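FOKI restriction endonuclease (Planomicrobium okeanokoites, PDB 2FOK) recognises a specific DNA sequence through its recognition domain and, as a type IIS restriction endonuclease, cleaves the DNA outside that sequence with a metal-dependent cleavage domain. Local coordinates at residues F17-R22 with A90-Q95; V26-S31 with Y138-D143. One frame throughout, in Å; residues are numbered along the deposited sequence.

Overall arrangement
Both contacts lie within the first recognition subdomain, which belongs to the helix-turn-helix clan, near the N-terminal end of the chain. Helix 17-24 comes first and supplies residues 17-22; the chain then turns through the loop 26-31 into helix 32-45. Contact 1 closes when residues 90-95, at the end of helix 87-91, return to helix 17-24. Contact 2 closes later, when residues 138-143, at the end of helix 133-140, meet the loop 26-31. The two closures therefore cross along the sequence, their centres about 14 Å apart. Lys21 joins them directly, through a salt bridge to Asp143, so that helix 17-24 is tied both to the end of helix 87-91 and to the loop that follows helix 133-140.

Contact 1 (F17-R22 with A90-Q95); sequences FENLKR and ATIADQ
Arg22 reaches from helix 17-24 to the C-terminal end of helix 87-91 and holds the carbonyl oxygen of Thr91 with two of its nitrogens. The grip is side-on: NE lies 2.9 Å from Thr91 O and NH2 lies 2.7 Å from the same oxygen. NE approaches nearly in line with the C=O bond, at 164°, whereas NH2 comes in more from the side. Neither bond is straight, since one acceptor is shared by two neighbouring N-H groups, and the oxygen sits somewhat out of the guanidinium plane. A bend at chi3 (60°), after an extended chi2, turns the guanidinium edge to this carbonyl.

Ile92, the first residue to leave the helical conformation, packs its CD1 against the edge of the guanidinium, near its plane. This CD1 lies 3.7 Å from Arg22 NE and 4.0 Å from Arg22 CB, the two side chains running past each other in opposite directions. The same methyl packs against Asn19, one helical turn earlier, with CD1 3.5 Å from Asn19 ND2. Ile92 also touches Ile102, and Asn19 packs on Phe110 of helix 104-116.

NH2 also forms a salt bridge with Glu36 of helix 32-45, which is likely to steady the guanidinium. With NE and NH2 gone, as in an alanine here, the Thr91 carbonyl would probably lose this cap of two donors, Glu36 its salt-bridge mate, and the Ile92 methyl part of its packing. A cationic group is thus directed at a helix C-terminus, where it would be expected to interact favourably with the helix dipole, with a methyl group packed alongside.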
loop_
_atom_site.group_PDB
_atom_site.type_symbol
_atom_site.label_atom_id
_atom_site.label_comp_id
_atom_site.label_asym_id
_atom_site.label_seq_id
_atom_site.Cartn_x
_atom_site.Cartn_y
_atom_site.Cartn_z
ATOM N N PHE A 17 -10.928 -12.483 16.066
ATOM C CA PHE A 17 -10.595 -11.777 17.305
ATOM C C PHE A 17 -10.433 -12.795 18.437
ATOM O O PHE A 17 -9.732 -12.544 19.422
ATOM C CB PHE A 17 -11.700 -10.771 17.671
ATOM C CG PHE A 17 -11.358 -9.333 17.353
ATOM C CD1 PHE A 17 -10.434 -8.633 18.123
ATOM C CD2 PHE A 17 -11.961 -8.682 16.276
ATOM C CE1 PHE A 17 -10.111 -7.313 17.829
ATOM C CE2 PHE A 17 -11.645 -7.357 15.973
ATOM C CZ PHE A 17 -10.715 -6.670 16.756
ATOM N N GLU A 18 -11.089 -13.944 18.278
ATOM C CA GLU A 18 -11.042 -15.016 19.267
ATOM C C GLU A 18 -9.672 -15.674 19.200
ATOM O O GLU A 18 -9.207 -16.282 20.169
ATOM C CB GLU A 18 -12.154 -16.044 18.989
ATOM C CG GLU A 18 -12.441 -17.015 20.137
ATOM C CD GLU A 18 -13.574 -16.555 21.057
ATOM O OE1 GLU A 18 -14.754 -16.600 20.625
ATOM O OE2 GLU A 18 -13.286 -16.154 22.214
ATOM N N ASN A 19 -9.025 -15.553 18.045
ATOM C CA ASN A 19 -7.697 -16.111 17.876
ATOM C C ASN A 19 -6.649 -15.080 18.329
ATOM O O ASN A 19 -5.587 -15.448 18.824
ATOM C CB ASN A 19 -7.479 -16.519 16.419
ATOM C CG ASN A 19 -8.130 -17.862 16.082
ATOM O OD1 ASN A 19 -8.481 -18.123 14.928
ATOM N ND2 ASN A 19 -8.290 -18.713 17.088
ATOM N N LEU A 20 -6.954 -13.790 18.165
ATOM C CA LEU A 20 -6.048 -12.729 18.604
ATOM C C LEU A 20 -5.854 -12.881 20.113
ATOM O O LEU A 20 -4.728 -12.904 20.609
ATOM C CB LEU A 20 -6.643 -11.348 18.303
ATOM C CG LEU A 20 -6.060 -10.139 19.053
ATOM C CD1 LEU A 20 -4.648 -9.877 18.573
ATOM C CD2 LEU A 20 -6.921 -8.907 18.834
ATOM N N LYS A 21 -6.968 -12.999 20.830
ATOM C CA LYS A 21 -6.956 -13.145 22.276
ATOM C C LYS A 21 -6.078 -14.309 22.722
ATOM O O LYS A 21 -5.213 -14.143 23.582
ATOM C CB LYS A 21 -8.384 -13.334 22.799
ATOM C CG LYS A 21 -8.634 -12.639 24.153
ATOM C CD LYS A 21 -9.916 -13.122 24.842
ATOM C CE LYS A 21 -10.219 -12.303 26.082
ATOM N NZ LYS A 21 -11.664 -12.356 26.438
ATOM N N ARG A 22 -6.304 -15.484 22.144
ATOM C CA ARG A 22 -5.529 -16.672 22.475
ATOM C C ARG A 22 -4.042 -16.371 22.329
ATOM O O ARG A 22 -3.234 -16.769 23.163
ATOM C CB ARG A 22 -5.907 -17.821 21.539
ATOM C CG ARG A 22 -7.210 -18.543 21.878
ATOM C CD ARG A 22 -7.456 -19.712 20.908
ATOM N NE ARG A 22 -6.377 -20.697 20.952
ATOM C CZ ARG A 22 -6.422 -21.818 21.664
ATOM N NH1 ARG A 22 -7.497 -22.100 22.389
ATOM N NH2 ARG A 22 -5.379 -22.635 21.692
ATOM N N ALA A 90 1.367 -23.345 17.086
ATOM C CA ALA A 90 0.659 -24.364 17.859
ATOM C C ALA A 90 -0.555 -23.928 18.681
ATOM O O ALA A 90 -1.380 -24.768 19.046
ATOM C CB ALA A 90 1.646 -25.096 18.769
ATOM N N THR A 91 -0.680 -22.642 18.997
ATOM C CA THR A 91 -1.832 -22.216 19.794
ATOM C C THR A 91 -3.036 -21.900 18.925
ATOM O O THR A 91 -4.153 -21.729 19.426
ATOM C CB THR A 91 -1.509 -20.992 20.704
ATOM O OG1 THR A 91 -2.063 -19.802 20.141
ATOM C CG2 THR A 91 -0.022 -20.820 20.878
ATOM N N ILE A 92 -2.817 -21.850 17.619
ATOM C CA ILE A 92 -3.897 -21.559 16.688
ATOM C C ILE A 92 -4.035 -22.661 15.639
ATOM O O ILE A 92 -3.090 -22.943 14.902
ATOM C CB ILE A 92 -3.663 -20.217 15.957
ATOM C CG1 ILE A 92 -3.743 -19.043 16.945
ATOM C CG2 ILE A 92 -4.668 -20.073 14.814
ATOM C CD1 ILE A 92 -4.918 -19.094 17.911
ATOM N N ALA A 93 -5.219 -23.271 15.573
ATOM C CA ALA A 93 -5.499 -24.336 14.611
ATOM C C ALA A 93 -5.887 -23.741 13.266
ATOM O O ALA A 93 -6.267 -22.573 13.184
ATOM C CB ALA A 93 -6.622 -25.222 15.125
ATOM N N ASP A 94 -5.799 -24.553 12.216
ATOM C CA ASP A 94 -6.125 -24.115 10.862
ATOM C C ASP A 94 -7.625 -24.043 10.561
ATOM O O ASP A 94 -8.459 -24.429 11.384
ATOM C CB ASP A 94 -5.436 -25.022 9.844
ATOM C CG ASP A 94 -5.550 -26.492 10.197
ATOM O OD1 ASP A 94 -6.404 -26.838 11.043
ATOM O OD2 ASP A 94 -4.785 -27.299 9.622
ATOM N N GLN A 95 -7.956 -23.547 9.370
ATOM C CA GLN A 95 -9.349 -23.391 8.950
ATOM C C GLN A 95 -9.907 -24.608 8.222
ATOM O O GLN A 95 -10.758 -24.473 7.338
ATOM C CB GLN A 95 -9.486 -22.158 8.067
#

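Contact 2 (V26-S31 with Y138-D143); sequences VFDRNS and YSKSAD
An Asx turn, set within the type I beta turn from Asp28 to Ser31, presents its carboxylate to the end of helix 133-140. Asp28 OD1 accepts a hydrogen bond from the backbone N of Asn30 at 2.7 Å, which leaves OD2 to make the bonds across the contact. Ser139 OG donates to Asp28 OD2 at 2.9 Å, arriving on the anti side and 34° out of the carboxylate plane. Lys140 NZ meets the same Asp28 OD2 at 2.7 Å, nearly in line with the C-O bond, in a salt bridge. With CG of Asp28 anti to its own nitrogen (chi1 171°), the carboxylate extends across to the helix end, and the lysine chain, bent at three successive torsions, curls back to meet it at about a right angle.

Lys140 NZ has a second partner in the carbonyl oxygen of Leu136, one turn back in its own helix. Ser31, at the N-cap of helix 32-45, adds a looser touch, its CB 4.0 Å from Ser139 OG, while its hydroxyl bonds to Gln25 O. The buried Asp28 thus has both oxygens engaged, one fixing the turn and the other joining it to the helix, and the nearby ammonium probably favours its ionised form.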
loop_
_atom_site.group_PDB
_atom_site.type_symbol
_atom_site.label_atom_id
_atom_site.label_comp_id
_atom_site.label_asym_id
_atom_site.label_seq_id
_atom_site.Cartn_x
_atom_site.Cartn_y
_atom_site.Cartn_z
ATOM N N VAL A 26 -1.153 -16.116 25.843
ATOM C CA VAL A 26 -0.006 -17.015 25.864
ATOM C C VAL A 26 1.186 -16.330 26.529
ATOM O O VAL A 26 2.141 -16.981 26.953
ATOM C CB VAL A 26 0.318 -17.463 24.407
ATOM C CG1 VAL A 26 1.811 -17.436 24.138
ATOM C CG2 VAL A 26 -0.272 -18.850 24.163
ATOM N N PHE A 27 1.120 -15.008 26.632
ATOM C CA PHE A 27 2.191 -14.254 27.282
ATOM C C PHE A 27 1.829 -14.034 28.756
ATOM O O PHE A 27 2.600 -13.449 29.513
ATOM C CB PHE A 27 2.383 -12.896 26.602
ATOM C CG PHE A 27 2.780 -12.982 25.161
ATOM C CD1 PHE A 27 1.860 -13.383 24.198
ATOM C CD2 PHE A 27 4.045 -12.576 24.751
ATOM C CE1 PHE A 27 2.182 -13.368 22.854
ATOM C CE2 PHE A 27 4.383 -12.557 23.407
ATOM C CZ PHE A 27 3.449 -12.950 22.455
ATOM N N ASP A 28 0.641 -14.500 29.139
ATOM C CA ASP A 28 0.126 -14.386 30.508
ATOM C C ASP A 28 0.268 -15.748 31.192
ATOM O O ASP A 28 -0.443 -16.679 30.861
ATOM C CB ASP A 28 -1.348 -13.960 30.466
ATOM C CG ASP A 28 -2.020 -14.023 31.825
ATOM O OD1 ASP A 28 -1.523 -14.744 32.709
ATOM O OD2 ASP A 28 -3.054 -13.347 32.010
ATOM N N ARG A 29 1.178 -15.841 32.157
ATOM C CA ARG A 29 1.467 -17.082 32.874
ATOM C C ARG A 29 0.314 -17.733 33.626
ATOM O O ARG A 29 0.321 -18.947 33.842
ATOM C CB ARG A 29 2.633 -16.862 33.843
ATOM C CG ARG A 29 2.363 -15.822 34.927
ATOM C CD ARG A 29 3.436 -15.873 36.025
ATOM N NE ARG A 29 3.422 -14.689 36.887
ATOM C CZ ARG A 29 4.409 -13.799 36.956
ATOM N NH1 ARG A 29 5.502 -13.949 36.216
ATOM N NH2 ARG A 29 4.310 -12.756 37.770
ATOM N N ASN A 30 -0.677 -16.938 34.013
ATOM C CA ASN A 30 -1.815 -17.463 34.756
ATOM C C ASN A 30 -3.096 -17.620 33.943
ATOM O O ASN A 30 -4.195 -17.487 34.485
ATOM C CB ASN A 30 -2.084 -16.573 35.967
ATOM C CG ASN A 30 -0.928 -16.567 36.946
ATOM O OD1 ASN A 30 -0.429 -17.627 37.338
ATOM N ND2 ASN A 30 -0.489 -15.375 37.348
ATOM N N SER A 31 -2.973 -17.894 32.647
ATOM C CA SER A 31 -4.161 -18.081 31.823
ATOM C C SER A 31 -4.271 -19.552 31.448
ATOM O O SER A 31 -3.285 -20.287 31.519
ATOM C CB SER A 31 -4.095 -17.221 30.554
ATOM O OG SER A 31 -2.929 -17.503 29.807
ATOM N N TYR A 138 -6.720 -7.672 29.008
ATOM C CA TYR A 138 -7.424 -8.226 27.860
ATOM C C TYR A 138 -7.484 -9.741 28.089
ATOM O O TYR A 138 -8.508 -10.382 27.861
ATOM C CB TYR A 138 -6.653 -7.908 26.573
ATOM C CG TYR A 138 -7.276 -8.457 25.310
ATOM C CD1 TYR A 138 -8.654 -8.401 25.104
ATOM C CD2 TYR A 138 -6.487 -9.041 24.322
ATOM C CE1 TYR A 138 -9.231 -8.918 23.942
ATOM C CE2 TYR A 138 -7.051 -9.561 23.156
ATOM C CZ TYR A 138 -8.426 -9.496 22.973
ATOM O OH TYR A 138 -8.991 -10.014 21.826
ATOM N N SER A 139 -6.373 -10.283 28.580
ATOM C CA SER A 139 -6.221 -11.711 28.856
ATOM C C SER A 139 -7.243 -12.278 29.838
ATOM O O SER A 139 -7.873 -13.289 29.545
ATOM C CB SER A 139 -4.800 -11.985 29.381
ATOM O OG SER A 139 -4.521 -13.374 29.472
ATOM N N LYS A 140 -7.404 -11.637 30.997
ATOM C CA LYS A 140 -8.345 -12.107 32.022
ATOM C C LYS A 140 -9.800 -11.711 31.773
ATOM O O LYS A 140 -10.723 -12.268 32.385
ATOM C CB LYS A 140 -7.919 -11.597 33.398
ATOM C CG LYS A 140 -7.200 -10.260 33.372
ATOM C CD LYS A 140 -6.179 -10.139 34.501
ATOM C CE LYS A 140 -4.957 -11.022 34.263
ATOM N NZ LYS A 140 -5.006 -11.685 32.936
ATOM N N SER A 141 -10.003 -10.756 30.870
ATOM C CA SER A 141 -11.336 -10.265 30.529
ATOM C C SER A 141 -12.310 -11.382 30.145
ATOM O O SER A 141 -11.957 -12.309 29.426
ATOM C CB SER A 141 -11.239 -9.274 29.375
ATOM O OG SER A 141 -10.881 -9.953 28.179
ATOM N N ALA A 142 -13.542 -11.290 30.626
ATOM C CA ALA A 142 -14.539 -12.301 30.301
ATOM C C ALA A 142 -14.893 -12.161 28.826
ATOM O O ALA A 142 -14.940 -11.048 28.293
ATOM C CB ALA A 142 -15.782 -12.106 31.159
ATOM N N ASP A 143 -15.125 -13.288 28.164
ATOM C CA ASP A 143 -15.487 -13.285 26.751
ATOM C C ASP A 143 -16.857 -12.640 26.548
ATOM O O ASP A 143 -17.813 -12.997 27.230
ATOM C CB ASP A 143 -15.561 -14.711 26.222
ATOM C CG ASP A 143 -14.207 -15.308 25.947
ATOM O OD1 ASP A 143 -13.179 -14.679 26.280
ATOM O OD2 ASP A 143 -14.180 -16.428 25.393
#